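PDB 3H9D: microtubule-associated protein 1A/1B, light chain 3, putative, which is an ATG8-family ubiquitin-like protein of autophagy that probably becomes attached to membranes by lipidation and may bind phosphatidylethanolamine. Local coordinates for residues V71-N84 with Y101-E115. Numbering follows the deposited sequence.
Sequences VQLEAESALFVYTN and YKDEDGFLYMKYSGE
With chi1 at -54°, CG of Tyr-82 lies anti to its own carbonyl carbon, and the ring runs along the facing strand: CE2 approaches Ser-113 CB at 3.8 Å, with Ser-113 at the ring's edge. Serine suits this place because it is small, and its OG donates a hydrogen bond to Gly-114 O. On the other face of the sheet, Tyr-112 holds its CG between backbone N and carbonyl carbon (chi1 61°), which swings the ring to Val-71: CE1 meets Val-71 CG1 at 3.7 Å, where beta-branched Val-71, the last residue of helix 60-71, offers one of its methyls; the hydroxyl hydrogen-bonds to Gly-45 O. Separately, Tyr-112 CB packs on Val-81 CG1. Between these two layers of side chains, strands 80-83 and 108-113 pair antiparallel in the mixed sheet of the ubiquitin-like fold, 108-113 being the central strand and also pairing with 31-38. Phe-80 N to Ser-113 O is short, 2.6 Å, and almost straight, while Tyr-82 and Lys-111 exchange backbone bonds in both directions. The flexible Met-110 chain brings CE to 3.8 Å from Val-81 CG2. Farther along, Thr-83 sets CG2 3.6 Å from Leu-108 CD1 and its CB over a face of the Tyr-101 ring; its buried OG1 finds no partner. At the opposite end, the long arm of Glu-115 lets OE1 accept a hydrogen bond from Ala-78 N at 3.2 Å, from above the carboxylate plane, and a water donates to the same oxygen.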
# COMPACT_ATOMS: atom_id res chain seq x y z
N VAL A 71 5.91 -9.39 21.75
CA VAL A 71 4.69 -8.64 22.08
C VAL A 71 4.48 -8.52 23.59
O VAL A 71 3.77 -7.63 24.06
CB VAL A 71 3.41 -9.20 21.35
CG1 VAL A 71 3.57 -9.09 19.84
CG2 VAL A 71 3.10 -10.64 21.75
N GLN A 72 5.14 -9.41 24.34
CA GLN A 72 5.11 -9.47 25.81
C GLN A 72 3.70 -9.70 26.38
O GLN A 72 3.38 -9.25 27.49
CB GLN A 72 5.76 -8.23 26.43
CG GLN A 72 7.27 -8.16 26.24
CD GLN A 72 7.79 -6.74 26.18
OE1 GLN A 72 7.33 -5.87 26.93
NE2 GLN A 72 8.75 -6.49 25.30
N LEU A 73 2.89 -10.41 25.60
CA LEU A 73 1.53 -10.79 25.97
C LEU A 73 1.58 -11.77 27.13
O LEU A 73 2.34 -12.75 27.08
CB LEU A 73 0.83 -11.46 24.78
CG LEU A 73 -0.66 -11.33 24.46
CD1 LEU A 73 -1.14 -12.57 23.69
CD2 LEU A 73 -1.55 -11.04 25.66
N GLU A 74 0.77 -11.50 28.16
CA GLU A 74 0.58 -12.42 29.29
C GLU A 74 0.45 -13.85 28.79
O GLU A 74 -0.39 -14.13 27.93
CB GLU A 74 -0.67 -12.03 30.08
CG GLU A 74 -0.48 -10.89 31.08
CD GLU A 74 -0.54 -9.51 30.44
OE1 GLU A 74 0.38 -9.18 29.65
OE2 GLU A 74 -1.49 -8.75 30.73
N ALA A 75 1.29 -14.75 29.31
CA ALA A 75 1.34 -16.14 28.83
C ALA A 75 0.01 -16.89 29.00
O ALA A 75 -0.19 -17.96 28.42
CB ALA A 75 2.49 -16.90 29.51
N GLU A 76 -0.89 -16.30 29.78
CA GLU A 76 -2.23 -16.84 29.97
C GLU A 76 -3.11 -16.61 28.74
O GLU A 76 -4.09 -17.33 28.52
CB GLU A 76 -2.87 -16.20 31.20
CG GLU A 76 -3.97 -17.03 31.83
CD GLU A 76 -3.44 -18.03 32.83
OE1 GLU A 76 -2.69 -17.62 33.74
OE2 GLU A 76 -3.78 -19.22 32.69
N SER A 77 -2.75 -15.62 27.93
CA SER A 77 -3.53 -15.25 26.76
C SER A 77 -3.05 -15.93 25.49
O SER A 77 -1.84 -16.02 25.24
CB SER A 77 -3.52 -13.73 26.58
OG SER A 77 -4.33 -13.11 27.56
N ALA A 78 -4.01 -16.40 24.70
CA ALA A 78 -3.75 -16.89 23.36
C ALA A 78 -3.27 -15.78 22.43
O ALA A 78 -3.59 -14.60 22.62
CB ALA A 78 -4.98 -17.57 22.78
N LEU A 79 -2.50 -16.19 21.42
CA LEU A 79 -1.97 -15.33 20.38
C LEU A 79 -2.25 -16.00 19.06
O LEU A 79 -1.86 -17.16 18.85
CB LEU A 79 -0.46 -15.12 20.57
CG LEU A 79 0.36 -14.27 19.58
CD1 LEU A 79 -0.20 -12.84 19.44
CD2 LEU A 79 1.83 -14.25 20.02
N PHE A 80 -2.94 -15.29 18.17
CA PHE A 80 -3.29 -15.85 16.86
C PHE A 80 -2.51 -15.16 15.74
O PHE A 80 -2.14 -14.00 15.86
CB PHE A 80 -4.81 -15.74 16.62
CG PHE A 80 -5.65 -16.33 17.73
CD1 PHE A 80 -6.17 -15.52 18.73
CD2 PHE A 80 -5.90 -17.70 17.78
CE1 PHE A 80 -6.93 -16.07 19.76
CE2 PHE A 80 -6.66 -18.25 18.81
CZ PHE A 80 -7.17 -17.44 19.79
N VAL A 81 -2.24 -15.90 14.66
CA VAL A 81 -1.62 -15.30 13.48
C VAL A 81 -2.41 -15.59 12.21
O VAL A 81 -3.11 -16.58 12.11
CB VAL A 81 -0.11 -15.65 13.31
CG1 VAL A 81 0.72 -15.00 14.42
CG2 VAL A 81 0.12 -17.17 13.23
N TYR A 82 -2.29 -14.68 11.24
CA TYR A 82 -3.15 -14.67 10.07
C TYR A 82 -2.31 -14.43 8.83
O TYR A 82 -1.35 -13.65 8.87
CB TYR A 82 -4.22 -13.56 10.21
CG TYR A 82 -5.04 -13.62 11.50
CD1 TYR A 82 -6.29 -14.24 11.52
CD2 TYR A 82 -4.56 -13.07 12.69
CE1 TYR A 82 -7.04 -14.30 12.70
CE2 TYR A 82 -5.31 -13.13 13.87
CZ TYR A 82 -6.54 -13.75 13.86
OH TYR A 82 -7.29 -13.82 15.02
N THR A 83 -2.63 -15.13 7.75
CA THR A 83 -2.20 -14.74 6.41
C THR A 83 -3.44 -14.78 5.54
O THR A 83 -4.35 -15.57 5.80
CB THR A 83 -1.13 -15.68 5.76
OG1 THR A 83 -0.36 -16.37 6.75
CG2 THR A 83 -0.20 -14.86 4.89
N ASN A 84 -3.49 -13.92 4.53
CA ASN A 84 -4.64 -13.83 3.63
C ASN A 84 -5.98 -13.84 4.38
O ASN A 84 -6.91 -14.55 4.00
CB ASN A 84 -4.59 -14.95 2.58
CG ASN A 84 -5.52 -14.70 1.40
OD1 ASN A 84 -5.71 -13.56 0.97
ND2 ASN A 84 -6.12 -15.77 0.88
N TYR A 101 1.58 -18.24 0.32
CA TYR A 101 1.02 -16.92 0.61
C TYR A 101 1.99 -15.74 0.49
O TYR A 101 1.63 -14.61 0.81
CB TYR A 101 0.40 -16.90 2.01
CG TYR A 101 -0.76 -17.85 2.24
CD1 TYR A 101 -2.04 -17.57 1.75
CD2 TYR A 101 -0.60 -19.02 2.99
CE1 TYR A 101 -3.11 -18.43 1.98
CE2 TYR A 101 -1.66 -19.88 3.23
CZ TYR A 101 -2.91 -19.59 2.72
OH TYR A 101 -3.98 -20.44 2.95
N LYS A 102 3.22 -15.99 0.04
CA LYS A 102 4.21 -14.91 -0.10
C LYS A 102 3.77 -13.82 -1.08
O LYS A 102 3.24 -14.12 -2.16
CB LYS A 102 5.59 -15.44 -0.48
CG LYS A 102 5.69 -16.06 -1.88
CD LYS A 102 6.96 -16.89 -1.99
CE LYS A 102 7.29 -17.22 -3.43
NZ LYS A 102 8.62 -17.91 -3.52
N ASP A 103 3.99 -12.58 -0.69
CA ASP A 103 3.72 -11.41 -1.51
C ASP A 103 4.69 -11.39 -2.69
O ASP A 103 5.74 -12.01 -2.65
CB ASP A 103 3.88 -10.13 -0.66
CG ASP A 103 3.26 -8.90 -1.31
OD1 ASP A 103 4.00 -8.13 -1.95
OD2 ASP A 103 2.04 -8.70 -1.17
N GLU A 104 4.32 -10.68 -3.75
CA GLU A 104 5.18 -10.43 -4.91
C GLU A 104 6.57 -9.89 -4.55
O GLU A 104 7.56 -10.22 -5.21
CB GLU A 104 4.48 -9.46 -5.86
OE1 GLU A 104 5.63 -7.99 -8.62
OE2 GLU A 104 4.64 -10.79 -8.61
N ASP A 105 6.65 -9.08 -3.49
CA ASP A 105 7.93 -8.53 -3.06
C ASP A 105 8.85 -9.56 -2.38
O ASP A 105 10.03 -9.28 -2.13
CB ASP A 105 7.76 -7.26 -2.20
CG ASP A 105 7.05 -7.51 -0.88
OD1 ASP A 105 6.87 -8.68 -0.47
OD2 ASP A 105 6.67 -6.51 -0.23
N GLY A 106 8.32 -10.75 -2.10
CA GLY A 106 9.10 -11.85 -1.51
C GLY A 106 8.90 -12.02 -0.02
O GLY A 106 9.41 -12.98 0.58
N PHE A 107 8.16 -11.08 0.59
CA PHE A 107 7.84 -11.12 2.01
C PHE A 107 6.55 -11.89 2.23
O PHE A 107 5.67 -11.89 1.37
CB PHE A 107 7.67 -9.70 2.58
CG PHE A 107 8.96 -9.02 2.93
CD1 PHE A 107 9.41 -7.91 2.20
CD2 PHE A 107 9.73 -9.47 4.01
CE1 PHE A 107 10.62 -7.27 2.52
CE2 PHE A 107 10.94 -8.84 4.34
CZ PHE A 107 11.39 -7.74 3.59
N LEU A 108 6.46 -12.57 3.37
CA LEU A 108 5.19 -13.12 3.83
C LEU A 108 4.59 -12.15 4.83
O LEU A 108 5.17 -11.88 5.87
CB LEU A 108 5.39 -14.50 4.49
CG LEU A 108 4.18 -15.15 5.17
CD1 LEU A 108 3.18 -15.64 4.13
CD2 LEU A 108 4.60 -16.30 6.09
N TYR A 109 3.41 -11.61 4.50
CA TYR A 109 2.74 -10.66 5.38
C TYR A 109 1.80 -11.36 6.35
O TYR A 109 0.84 -12.00 5.95
CB TYR A 109 1.99 -9.59 4.57
CG TYR A 109 2.90 -8.60 3.90
CD1 TYR A 109 3.60 -8.95 2.74
CD2 TYR A 109 3.10 -7.34 4.43
CE1 TYR A 109 4.47 -8.04 2.13
CE2 TYR A 109 3.95 -6.43 3.82
CZ TYR A 109 4.63 -6.78 2.67
OH TYR A 109 5.48 -5.86 2.08
N MET A 110 2.09 -11.22 7.63
CA MET A 110 1.28 -11.87 8.65
C MET A 110 0.69 -10.82 9.55
O MET A 110 1.26 -9.76 9.69
CB MET A 110 2.11 -12.85 9.49
CG MET A 110 2.86 -13.88 8.67
SD MET A 110 3.78 -15.02 9.72
CE MET A 110 2.43 -15.92 10.49
N LYS A 111 -0.48 -11.12 10.11
CA LYS A 111 -1.07 -10.31 11.17
C LYS A 111 -1.11 -11.15 12.44
O LYS A 111 -1.11 -12.38 12.38
CB LYS A 111 -2.50 -9.88 10.81
CG LYS A 111 -2.65 -9.20 9.46
CD LYS A 111 -2.85 -7.70 9.59
CE LYS A 111 -1.53 -6.95 9.58
NZ LYS A 111 -1.73 -5.49 9.78
N TYR A 112 -1.16 -10.48 13.58
CA TYR A 112 -1.28 -11.17 14.86
C TYR A 112 -2.32 -10.49 15.74
O TYR A 112 -2.55 -9.28 15.64
CB TYR A 112 0.09 -11.25 15.60
CG TYR A 112 0.69 -9.89 15.93
CD1 TYR A 112 0.43 -9.28 17.15
CD2 TYR A 112 1.50 -9.22 15.02
CE1 TYR A 112 0.95 -8.04 17.45
CE2 TYR A 112 2.04 -7.97 15.32
CZ TYR A 112 1.74 -7.39 16.54
OH TYR A 112 2.25 -6.17 16.86
N SER A 113 -2.95 -11.29 16.59
CA SER A 113 -3.95 -10.77 17.52
C SER A 113 -3.98 -11.63 18.77
O SER A 113 -3.79 -12.84 18.70
CB SER A 113 -5.34 -10.76 16.86
OG SER A 113 -6.32 -10.31 17.78
N GLY A 114 -4.24 -10.99 19.91
CA GLY A 114 -4.60 -11.70 21.13
C GLY A 114 -6.10 -11.93 21.12
O GLY A 114 -6.74 -11.85 20.07
N GLU A 115 -6.66 -12.19 22.30
CA GLU A 115 -8.08 -12.51 22.43
C GLU A 115 -8.95 -11.25 22.52
O GLU A 115 -10.15 -11.33 22.30
CB GLU A 115 -8.34 -13.45 23.61
CG GLU A 115 -7.51 -14.73 23.55
CD GLU A 115 -7.82 -15.71 24.68
OE1 GLU A 115 -7.01 -15.80 25.64
OE2 GLU A 115 -8.86 -16.38 24.60
O HOH W 1 -6.65 -13.78 27.18